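Local coordinates for NADH:ubiquinone oxidoreductase, Na translocating, F subunit (PDB 2R6H), which binds flavin-adenine dinucleotide and combines an antiparallel FAD-binding barrel with a parallel alpha/beta domain of the NAD-binding type, as in ferredoxin-reductase-like flavoproteins, at residues Phe150-Thr155 / Arg172-His177; Ala157-Ile162 / Glu257-Gly262; Ala166-Leu171 / Tyr190-Arg195; Asp251-Ile256 / Glu275-Pro280. One frame throughout, in Å; residues are numbered along the deposited sequence. Where two conformers were deposited one is given.

Contact 1: Phe150-Thr155 / Arg172-His177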
# COMPACT_ATOMS: atom_id res chain seq x y z
N PHE A 150 3.80 -6.67 12.59
CA PHE A 150 2.70 -5.71 12.50
C PHE A 150 1.35 -6.42 12.45
O PHE A 150 0.89 -6.82 11.39
CB PHE A 150 2.87 -4.82 11.26
CG PHE A 150 1.78 -3.81 11.09
CD1 PHE A 150 1.00 -3.80 9.94
CD2 PHE A 150 1.52 -2.87 12.07
CE1 PHE A 150 -0.01 -2.88 9.78
CE2 PHE A 150 0.51 -1.94 11.91
CZ PHE A 150 -0.26 -1.94 10.77
N HIS A 151 0.64 -6.60 13.60
CA HIS A 151 -0.56 -7.45 13.64
C HIS A 151 -1.69 -6.84 14.48
O HIS A 151 -1.45 -6.07 15.40
CB HIS A 151 -0.22 -8.84 14.18
CG HIS A 151 0.88 -9.56 13.43
ND1 HIS A 151 1.94 -10.17 14.06
CD2 HIS A 151 1.06 -9.75 12.10
CE1 HIS A 151 2.73 -10.70 13.15
NE2 HIS A 151 2.22 -10.47 11.96
N ILE A 152 -2.92 -7.26 14.16
CA ILE A 152 -4.10 -6.84 14.91
C ILE A 152 -3.97 -7.20 16.39
O ILE A 152 -3.47 -8.28 16.73
CB ILE A 152 -5.38 -7.47 14.35
CG1 ILE A 152 -5.43 -7.33 12.83
CG2 ILE A 152 -6.61 -6.84 14.98
CD1 ILE A 152 -6.41 -8.26 12.15
N GLN A 153 -4.41 -6.30 17.26
CA GLN A 153 -4.44 -6.57 18.69
C GLN A 153 -5.70 -7.32 19.08
O GLN A 153 -6.79 -7.03 18.58
CB GLN A 153 -4.33 -5.26 19.48
CG GLN A 153 -3.15 -4.39 19.06
CD GLN A 153 -1.82 -5.06 19.31
OE1 GLN A 153 -1.42 -5.28 20.46
NE2 GLN A 153 -1.11 -5.39 18.23
N ASP A 154 -5.56 -8.27 19.99
CA ASP A 154 -6.71 -8.92 20.61
C ASP A 154 -7.39 -7.98 21.60
O ASP A 154 -7.14 -8.05 22.81
CB ASP A 154 -6.29 -10.22 21.29
CG ASP A 154 -5.70 -11.22 20.33
OD1 ASP A 154 -5.83 -11.02 19.10
OD2 ASP A 154 -5.10 -12.22 20.79
N THR A 155 -8.26 -7.11 21.09
CA THR A 155 -9.10 -6.27 21.92
C THR A 155 -10.53 -6.24 21.40
O THR A 155 -10.81 -6.78 20.33
CB THR A 155 -8.56 -4.82 21.98
OG1 THR A 155 -7.13 -4.84 21.84
CG2 THR A 155 -8.93 -4.16 23.29
N ARG A 172 -5.32 -3.60 4.09
CA ARG A 172 -6.30 -4.38 3.36
C ARG A 172 -6.27 -5.85 3.77
O ARG A 172 -7.31 -6.50 3.88
CB ARG A 172 -6.08 -4.25 1.85
CG ARG A 172 -6.84 -5.27 1.02
CD ARG A 172 -6.70 -4.98 -0.47
NE ARG A 172 -7.63 -5.78 -1.27
CZ ARG A 172 -7.32 -6.94 -1.84
NH1 ARG A 172 -6.11 -7.44 -1.70
NH2 ARG A 172 -8.23 -7.59 -2.55
N ALA A 173 -5.06 -6.36 4.00
CA ALA A 173 -4.89 -7.73 4.48
C ALA A 173 -5.53 -7.91 5.85
O ALA A 173 -6.23 -8.89 6.10
CB ALA A 173 -3.42 -8.09 4.53
N GLN A 174 -5.29 -6.96 6.75
CA GLN A 174 -5.89 -6.98 8.08
C GLN A 174 -7.41 -6.79 8.02
O GLN A 174 -8.16 -7.55 8.64
CB GLN A 174 -5.24 -5.94 9.00
CG GLN A 174 -3.85 -6.32 9.47
CD GLN A 174 -3.28 -5.31 10.46
OE1 GLN A 174 -3.94 -4.34 10.81
NE2 GLN A 174 -2.05 -5.53 10.90
N ILE A 175 -7.87 -5.81 7.24
CA ILE A 175 -9.31 -5.55 7.12
C ILE A 175 -10.05 -6.70 6.46
O ILE A 175 -11.13 -7.07 6.90
CB ILE A 175 -9.60 -4.23 6.41
CG1 ILE A 175 -9.28 -3.07 7.35
CG2 ILE A 175 -11.06 -4.15 6.03
CD1 ILE A 175 -8.80 -1.84 6.66
N LEU A 176 -9.47 -7.28 5.42
CA LEU A 176 -10.06 -8.46 4.81
C LEU A 176 -10.10 -9.61 5.82
O LEU A 176 -11.07 -10.36 5.88
CB LEU A 176 -9.29 -8.87 3.56
CG LEU A 176 -9.66 -7.95 2.39
CD1 LEU A 176 -8.81 -8.23 1.18
CD2 LEU A 176 -11.12 -8.14 2.06
N HIS A 177 -9.07 -9.74 6.63
CA HIS A 177 -9.06 -10.83 7.57
C HIS A 177 -10.15 -10.60 8.60
O HIS A 177 -10.92 -11.50 8.91
CB HIS A 177 -7.71 -10.95 8.25
CG HIS A 177 -7.67 -11.99 9.31
ND1 HIS A 177 -7.39 -13.32 9.04
CD2 HIS A 177 -7.89 -11.93 10.65
CE1 HIS A 177 -7.43 -14.01 10.15
NE2 HIS A 177 -7.74 -13.19 11.15

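Contact 2: Ala157-Ile162 / Glu257-Gly262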
# COMPACT_ATOMS: atom_id res chain seq x y z
N ALA A 157 -11.54 -3.15 21.25
CA ALA A 157 -11.40 -1.70 21.02
C ALA A 157 -11.87 -1.24 19.64
O ALA A 157 -11.90 -2.02 18.70
CB ALA A 157 -9.95 -1.30 21.23
N GLU A 158 -12.21 0.04 19.51
CA GLU A 158 -12.48 0.57 18.19
C GLU A 158 -11.19 0.60 17.39
O GLU A 158 -10.13 0.89 17.93
CB GLU A 158 -13.07 1.99 18.25
CG GLU A 158 -13.35 2.58 16.88
CD GLU A 158 -13.93 4.00 16.93
OE1 GLU A 158 -14.34 4.46 18.03
OE2 GLU A 158 -13.98 4.64 15.84
N MSE A 159 -11.28 0.30 16.10
CA MSE A 159 -10.13 0.42 15.23
C MSE A 159 -10.33 1.56 14.23
O MSE A 159 -11.42 1.74 13.68
CB MSE A 159 -9.89 -0.88 14.47
CG MSE A 159 -10.17 -2.14 15.27
SE MSE A 159 -9.40 -3.77 14.47
CE MSE A 159 -10.93 -4.99 14.71
N LEU A 160 -9.27 2.33 14.02
CA LEU A 160 -9.24 3.34 12.98
C LEU A 160 -8.02 3.12 12.10
O LEU A 160 -6.89 3.28 12.56
CB LEU A 160 -9.19 4.74 13.59
CG LEU A 160 -9.66 5.91 12.72
CD1 LEU A 160 -10.04 7.10 13.59
CD2 LEU A 160 -8.60 6.29 11.70
N TYR A 161 -8.24 2.75 10.84
CA TYR A 161 -7.17 2.51 9.88
C TYR A 161 -6.87 3.76 9.06
O TYR A 161 -7.79 4.42 8.57
CB TYR A 161 -7.52 1.36 8.95
CG TYR A 161 -7.31 0.00 9.57
CD1 TYR A 161 -8.29 -0.58 10.36
CD2 TYR A 161 -6.13 -0.69 9.37
CE1 TYR A 161 -8.09 -1.81 10.94
CE2 TYR A 161 -5.92 -1.93 9.94
CZ TYR A 161 -6.90 -2.48 10.72
OH TYR A 161 -6.68 -3.72 11.29
N ILE A 162 -5.60 4.09 8.92
CA ILE A 162 -5.19 5.27 8.16
C ILE A 162 -4.19 4.84 7.10
O ILE A 162 -3.04 4.55 7.42
CB ILE A 162 -4.45 6.29 9.05
CG1 ILE A 162 -5.27 6.66 10.29
CG2 ILE A 162 -4.09 7.53 8.25
CD1 ILE A 162 -4.60 7.68 11.16
N GLU A 257 -7.60 2.08 18.79
CA GLU A 257 -6.34 1.58 18.26
C GLU A 257 -6.23 2.12 16.86
O GLU A 257 -7.17 2.07 16.08
CB GLU A 257 -6.30 0.05 18.28
CG GLU A 257 -5.84 -0.53 19.62
CD GLU A 257 -6.47 -1.88 19.96
OE1 GLU A 257 -7.00 -2.55 19.03
OE2 GLU A 257 -6.42 -2.26 21.16
N TYR A 258 -5.06 2.68 16.56
CA TYR A 258 -4.78 3.29 15.27
C TYR A 258 -3.84 2.41 14.47
O TYR A 258 -2.67 2.24 14.83
CB TYR A 258 -4.16 4.67 15.49
CG TYR A 258 -5.11 5.63 16.13
CD1 TYR A 258 -5.23 5.71 17.50
CD2 TYR A 258 -5.92 6.44 15.36
CE1 TYR A 258 -6.12 6.57 18.09
CE2 TYR A 258 -6.81 7.31 15.94
CZ TYR A 258 -6.91 7.36 17.30
OH TYR A 258 -7.80 8.23 17.87
N TYR A 259 -4.32 1.84 13.38
CA TYR A 259 -3.42 1.11 12.50
C TYR A 259 -3.17 1.94 11.26
O TYR A 259 -4.08 2.17 10.48
CB TYR A 259 -4.00 -0.27 12.16
CG TYR A 259 -4.27 -1.12 13.38
CD1 TYR A 259 -3.33 -2.03 13.84
CD2 TYR A 259 -5.45 -0.99 14.09
CE1 TYR A 259 -3.58 -2.80 14.97
CE2 TYR A 259 -5.71 -1.75 15.21
CZ TYR A 259 -4.77 -2.65 15.65
OH TYR A 259 -5.05 -3.39 16.77
N MSE A 260 -1.95 2.42 11.09
CA MSE A 260 -1.66 3.17 9.88
C MSE A 260 -0.47 2.62 9.13
O MSE A 260 0.43 2.04 9.72
CB MSE A 260 -1.46 4.65 10.19
CG MSE A 260 -0.02 5.07 10.37
SE MSE A 260 0.10 6.99 10.70
CE MSE A 260 -1.15 7.59 9.34
N CYS A 261 -0.50 2.78 7.81
CA CYS A 261 0.66 2.54 6.99
C CYS A 261 0.65 3.50 5.82
O CYS A 261 -0.35 3.60 5.10
CB CYS A 261 0.71 1.11 6.49
SG CYS A 261 2.30 0.73 5.72
N GLY A 262 1.76 4.19 5.62
CA GLY A 262 1.88 5.16 4.55
C GLY A 262 3.19 5.89 4.70
O GLY A 262 4.00 5.55 5.57

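Contact 3: Ala166-Leu171 / Tyr190-Arg195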
# COMPACT_ATOMS: atom_id res chain seq x y z
N ALA A 166 1.08 2.97 -1.28
CA ALA A 166 1.16 1.51 -1.32
C ALA A 166 0.96 0.91 0.07
O ALA A 166 0.99 -0.31 0.24
CB ALA A 166 2.49 1.07 -1.90
N GLY A 167 0.76 1.77 1.06
CA GLY A 167 0.42 1.33 2.40
C GLY A 167 -0.96 0.70 2.47
O GLY A 167 -1.43 0.32 3.54
N MSE A 168 -1.62 0.60 1.31
CA MSE A 168 -2.87 -0.13 1.21
C MSE A 168 -2.70 -1.60 1.60
O MSE A 168 -3.64 -2.24 2.07
CB MSE A 168 -3.44 -0.03 -0.21
CG MSE A 168 -4.76 0.70 -0.30
SE MSE A 168 -6.27 -0.40 0.27
CE MSE A 168 -7.71 0.87 -0.07
N ALA A 169 -1.49 -2.11 1.41
CA ALA A 169 -1.27 -3.55 1.35
C ALA A 169 -1.57 -4.21 2.70
O ALA A 169 -2.38 -5.13 2.78
CB ALA A 169 0.15 -3.86 0.91
N PRO A 170 -0.90 -3.73 3.74
CA PRO A 170 -1.03 -4.34 5.08
C PRO A 170 -2.42 -4.14 5.66
O PRO A 170 -3.00 -5.08 6.19
CB PRO A 170 0.00 -3.56 5.90
CG PRO A 170 1.03 -3.13 4.91
CD PRO A 170 0.28 -2.86 3.64
N LEU A 171 -2.95 -2.92 5.55
CA LEU A 171 -4.28 -2.62 6.05
C LEU A 171 -5.33 -3.53 5.42
O LEU A 171 -6.13 -4.14 6.12
CB LEU A 171 -4.63 -1.15 5.80
CG LEU A 171 -3.89 -0.12 6.65
CD1 LEU A 171 -2.61 -0.71 7.21
CD2 LEU A 171 -3.60 1.14 5.85
N TYR A 190 -11.76 2.72 8.01
CA TYR A 190 -10.53 2.82 7.24
C TYR A 190 -10.55 4.13 6.46
O TYR A 190 -11.43 4.34 5.65
CB TYR A 190 -10.43 1.64 6.28
CG TYR A 190 -9.20 1.61 5.43
CD1 TYR A 190 -8.03 2.21 5.85
CD2 TYR A 190 -9.19 0.95 4.22
CE1 TYR A 190 -6.89 2.17 5.07
CE2 TYR A 190 -8.05 0.89 3.44
CZ TYR A 190 -6.90 1.50 3.86
OH TYR A 190 -5.76 1.46 3.08
N TRP A 191 -9.59 5.00 6.73
CA TRP A 191 -9.49 6.28 6.03
C TRP A 191 -8.27 6.26 5.13
O TRP A 191 -7.15 6.34 5.62
CB TRP A 191 -9.33 7.41 7.04
CG TRP A 191 -10.48 7.54 7.99
CD1 TRP A 191 -10.80 6.69 9.01
CD2 TRP A 191 -11.48 8.56 8.00
NE1 TRP A 191 -11.93 7.12 9.65
CE2 TRP A 191 -12.37 8.27 9.05
CE3 TRP A 191 -11.70 9.70 7.23
CZ2 TRP A 191 -13.45 9.08 9.34
CZ3 TRP A 191 -12.77 10.49 7.52
CH2 TRP A 191 -13.64 10.18 8.56
N TYR A 192 -8.48 6.15 3.83
CA TYR A 192 -7.35 6.09 2.89
C TYR A 192 -7.19 7.40 2.12
O TYR A 192 -8.15 7.90 1.54
CB TYR A 192 -7.54 4.94 1.91
CG TYR A 192 -6.43 4.81 0.88
CD1 TYR A 192 -5.27 4.10 1.18
CD2 TYR A 192 -6.55 5.37 -0.38
CE1 TYR A 192 -4.25 3.97 0.24
CE2 TYR A 192 -5.54 5.25 -1.31
CZ TYR A 192 -4.40 4.54 -1.00
OH TYR A 192 -3.40 4.43 -1.93
N GLY A 193 -5.99 7.94 2.10
CA GLY A 193 -5.75 9.17 1.37
C GLY A 193 -5.03 8.99 0.05
O GLY A 193 -3.98 8.36 -0.02
N ALA A 194 -5.59 9.54 -1.01
CA ALA A 194 -4.97 9.47 -2.32
C ALA A 194 -4.90 10.87 -2.91
O ALA A 194 -5.69 11.73 -2.54
CB ALA A 194 -5.74 8.52 -3.23
N ARG A 195 -3.97 11.11 -3.81
CA ARG A 195 -3.85 12.46 -4.34
C ARG A 195 -5.09 12.87 -5.16
O ARG A 195 -5.62 13.95 -4.94
CB ARG A 195 -2.52 12.69 -5.07
CG ARG A 195 -2.59 12.80 -6.58
CD ARG A 195 -1.20 13.04 -7.18
NE ARG A 195 -0.88 14.46 -7.33
CZ ARG A 195 0.10 15.11 -6.69
NH1 ARG A 195 0.90 14.48 -5.83
NH2 ARG A 195 0.29 16.41 -6.92

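Contact 4: Asp251-Ile256 / Glu275-Pro280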
# COMPACT_ATOMS: atom_id res chain seq x y z
N ASP A 251 -16.13 11.04 21.45
CA ASP A 251 -16.16 11.13 22.91
C ASP A 251 -14.82 10.78 23.55
O ASP A 251 -14.42 11.40 24.53
CB ASP A 251 -17.28 10.27 23.48
CG ASP A 251 -17.80 10.79 24.81
OD1 ASP A 251 -17.12 11.63 25.43
OD2 ASP A 251 -18.90 10.36 25.22
N ALA A 252 -14.13 9.79 23.00
CA ALA A 252 -12.85 9.35 23.57
C ALA A 252 -11.86 8.80 22.54
O ALA A 252 -11.76 7.60 22.34
CB ALA A 252 -13.07 8.34 24.69
N PRO A 253 -11.11 9.70 21.89
CA PRO A 253 -10.15 9.30 20.86
C PRO A 253 -9.05 8.41 21.41
O PRO A 253 -8.35 7.76 20.65
CB PRO A 253 -9.56 10.63 20.40
CG PRO A 253 -10.53 11.66 20.83
CD PRO A 253 -11.12 11.16 22.10
N GLU A 254 -8.91 8.36 22.73
CA GLU A 254 -7.77 7.69 23.33
C GLU A 254 -8.02 6.20 23.60
O GLU A 254 -7.14 5.47 24.08
CB GLU A 254 -7.33 8.42 24.60
CG GLU A 254 -8.30 8.33 25.78
CD GLU A 254 -9.50 9.26 25.68
OE1 GLU A 254 -9.61 10.04 24.70
OE2 GLU A 254 -10.35 9.23 26.60
N ASP A 255 -9.23 5.75 23.26
CA ASP A 255 -9.62 4.36 23.45
C ASP A 255 -9.56 3.62 22.13
O ASP A 255 -9.99 2.48 22.02
CB ASP A 255 -11.06 4.29 23.97
CG ASP A 255 -11.20 4.84 25.36
OD1 ASP A 255 -10.14 5.11 25.98
OD2 ASP A 255 -12.35 5.01 25.83
N ILE A 256 -9.04 4.30 21.13
CA ILE A 256 -9.02 3.75 19.80
C ILE A 256 -7.64 3.17 19.54
O ILE A 256 -6.64 3.68 20.04
CB ILE A 256 -9.33 4.83 18.75
CG1 ILE A 256 -10.71 5.45 19.02
CG2 ILE A 256 -9.25 4.27 17.34
CD1 ILE A 256 -11.10 6.52 18.02
N GLU A 275 -0.76 13.54 19.04
CA GLU A 275 -0.03 14.06 20.19
C GLU A 275 -0.73 15.23 20.88
O GLU A 275 -0.91 15.23 22.11
CB GLU A 275 1.37 14.50 19.74
CG GLU A 275 2.19 15.19 20.80
CD GLU A 275 2.69 14.25 21.88
OE1 GLU A 275 2.95 13.06 21.56
OE2 GLU A 275 2.82 14.68 23.06
N ASN A 276 -1.10 16.23 20.08
CA ASN A 276 -1.87 17.37 20.56
C ASN A 276 -3.21 16.90 21.09
O ASN A 276 -3.68 17.40 22.10
CB ASN A 276 -2.09 18.38 19.42
CG ASN A 276 -2.99 19.55 19.83
OD1 ASN A 276 -3.73 20.09 19.00
ND2 ASN A 276 -2.93 19.95 21.09
N LEU A 277 -3.80 15.95 20.39
CA LEU A 277 -5.11 15.42 20.75
C LEU A 277 -5.08 14.63 22.08
O LEU A 277 -6.12 14.26 22.62
CB LEU A 277 -5.66 14.56 19.60
CG LEU A 277 -7.15 14.29 19.65
CD1 LEU A 277 -7.88 15.56 19.95
CD2 LEU A 277 -7.62 13.72 18.34
N GLY A 278 -3.88 14.40 22.60
CA GLY A 278 -3.74 13.70 23.86
C GLY A 278 -3.92 12.19 23.78
O GLY A 278 -4.20 11.54 24.79
N VAL A 279 -3.76 11.63 22.59
CA VAL A 279 -3.75 10.18 22.40
C VAL A 279 -2.35 9.68 22.68
O VAL A 279 -1.38 10.17 22.10
CB VAL A 279 -4.13 9.78 20.98
CG1 VAL A 279 -3.94 8.28 20.79
CG2 VAL A 279 -5.56 10.17 20.69
N PRO A 280 -2.24 8.70 23.59
CA PRO A 280 -0.99 8.13 24.10
C PRO A 280 -0.31 7.30 23.02
O PRO A 280 -1.01 6.63 22.26
CB PRO A 280 -1.45 7.22 25.23
CG PRO A 280 -2.90 7.57 25.47
CD PRO A 280 -3.42 8.04 24.16

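Contact 1: Phe150-Thr155 / Arg172-His177
Gln-174 reaches out of helix 168-181 against the loop 150-155 and carries most of this contact. Its CG is anti to the carbonyl carbon (chi1 -74°) and the chain beyond is extended, which brings the amide to Phe-150. There NE2 lies over one face of the phenyl ring, offset toward the rim and 3.5 Å from CE1, with ring and amide planes only 25° apart. The same NE2 gives Phe-150 O a bond of 3.2 Å, weak because the N-H...O angle is 122°. Firmer partners lie outside the pair: NE2 also bonds Ser-41 O, and OE1 meets Tyr-161 OH, so both ends of this buried amide are engaged.

Beside it Ile-152 runs antiparallel alongside the Gln-174 chain, CG1 lying 3.8 Å from Gln-174 CD. Toward the partly exposed side the packing thins. Ile-152 CD1 comes no nearer than 4.2 Å to His-177 CD2, and His-151 adds its CA, 3.7 Å from Gln-174 NE2.

The contact seats the connection between the antiparallel sheet and the parallel sheet against the first helix of the latter's alpha/beta fold, a junction characteristic of two-domain ferredoxin-reductase-like flavoproteins.

Contact 2: Ala157-Ile162 / Glu257-Gly262
Strands 158-162 and 257-261 run parallel, their axes 4.6 Å apart and 17° from alignment, and are joined by five backbone hydrogen bonds, from Glu-257 N to Glu-158 O at one end to Cys-261 N to Ile-162 O at the other. Between these, Leu-160 and Ile-162 each give N-H to one neighbour of the opposite strand and receive another at their carbonyl, the alternation expected of a parallel pair.

On the face bearing Met-159, Tyr-161, Glu-257 and Tyr-259, the two tyrosine rings are nearly parallel (planes 21° apart) but slid past each other, centroids 5.1 Å apart, and they barely overlap. Tyr-259 CB sits over the Tyr-161 ring, 3.4 Å from its CE2, while Tyr-161 OH lies above the rim of the Tyr-259 ring and bonds Gln-174 OE1 of helix 168-181. Selenomethionine Met-159 adds a Met-aromatic contact, its SE approaching the Tyr-259 centroid obliquely at 5.2 Å. Tyr-259 OH bonds Glu-257 OE1 at 3.1 Å, meeting it from above the carboxylate plane, and also takes Gln-153 N. Glu-257 OE1 also forms a salt bridge with Arg-186, and OE2 bonds Thr-155 OG1.

The face of Leu-160, Ile-162, Tyr-258 and Met-260 is mainly apolar. Leu-160 CD1 touches Tyr-258 CE2 at 4.0 Å, and the CB atoms of Ile-162 and Met-260 stand 3.6 Å apart.

Helix 168-181 packs on the tyrosine-pair face and helix 264-277 on the other. These are adjacent inner strands of a five-stranded parallel sheet of order 3-2-1-4-5, the Rossmann-like fold of the NAD-binding domain.

Contact 3: Ala166-Leu171 / Tyr190-Arg195
Tyr-190 and Tyr-192, two residues apart on one strand, both hold CG trans to the backbone nitrogen (chi1 -179° and 179°), which sends both rings from the same face of the strand toward the helix start, Tyr-190 to Met-168 and Leu-171, Tyr-192 to Met-168. Selenomethionine Met-168 is bent at chi2 (-78°), a turn that carries its SE and CE in among the two rings.

The rings receive it differently. Met-168 SE lies in the plane of the Tyr-190 ring, at the hydroxyl end of its edge, 5.1 Å from the centroid and 3.4 Å from OH. Against Tyr-192 the same atom stands 5.2 Å from the centroid in an oblique position, while CE sits above that ring's face, displaced toward the rim. Both are Met-aromatic contacts. The carbons of Met-168 complete them: CG touches Tyr-192 CE1 at 3.4 Å, and CE touches Tyr-190 CE2 at 3.5 Å.

Leu-171, on the next turn of the helix, comes to Tyr-190 obliquely, the side chains crossing at about a right angle, with Leu-171 CD2 3.5 Å from Tyr-190 CE1. The phenol of Tyr-190 is thus flanked by Met-168 at one ortho carbon of the hydroxyl and Leu-171 at the other. Tyr-192 OH instead bonds Gly-165 O, tying the strand to the turn that precedes the helix; from that turn Ala-166, with Ala-169 in the first helical turn, touches the bound FAD.

The four side chains involved are all buried. The contact packs the start of the helix on the second strand of the beta-alpha-beta crossover 158-164, 168-181 and 188-194, the opening unit of this Rossmann-like domain.

Contact 4: Asp251-Ile256 / Glu275-Pro280
A Schellman motif closes helix 264-277: Gly-278 leaves helical geometry with a positive phi of 78°, and its N bonds back to Glu-275 O at 3.1 Å. The chain then passes through Val-279 and Pro-280, and this exit lies against the turn around Pro-253 and Glu-254, where the CA atoms of Glu-254 and Val-279 are 4.8 Å apart.

Pro-253 takes the inner place. Its CB meets Val-279 CG2 at 4.0 Å and Leu-277 CD2 at 4.2 Å, so one ring corner touches residues on both sides of the glycine. Val-279 CG1 is trans to the backbone N (chi1 173°), which leaves CG2 as the branch facing the turn; it lies 3.7 Å from Pro-253 O. That carbonyl also accepts a hydrogen bond from Tyr-258 OH, fixing the turn to strand 256-261. Farther out, Glu-254 adds its CB, 4.0 Å from Pro-280 CD.

Every contact between the two segments is thus van der Waals packing at 3.7 Å or more, without polar bonds, which suggests that the fit of this surface pair is non-directional, while the bond from Tyr-258 OH to Pro-253 O ties the turn to the sheet.

How the contacts relate
Contacts 2 and 3 are buried and belong to the core of the parallel-sheet domain; contact 1 is partly buried at its junction with the antiparallel sheet, and contact 4 lies at the surface, its centre about 25 Å from the centre of the chain. Contacts 1 and 3 share helix 168-181; Tyr-161 of contact 2 touches residues of both, and Tyr-258 connects contact 2 with contact 4. Chemistry follows place: regular backbone bonding in the sheet, selenium and aromatic packing under the helix, a many-partnered amide at the junction, and plain aliphatic packing outside. Contact 3 alone includes residues that touch the FAD.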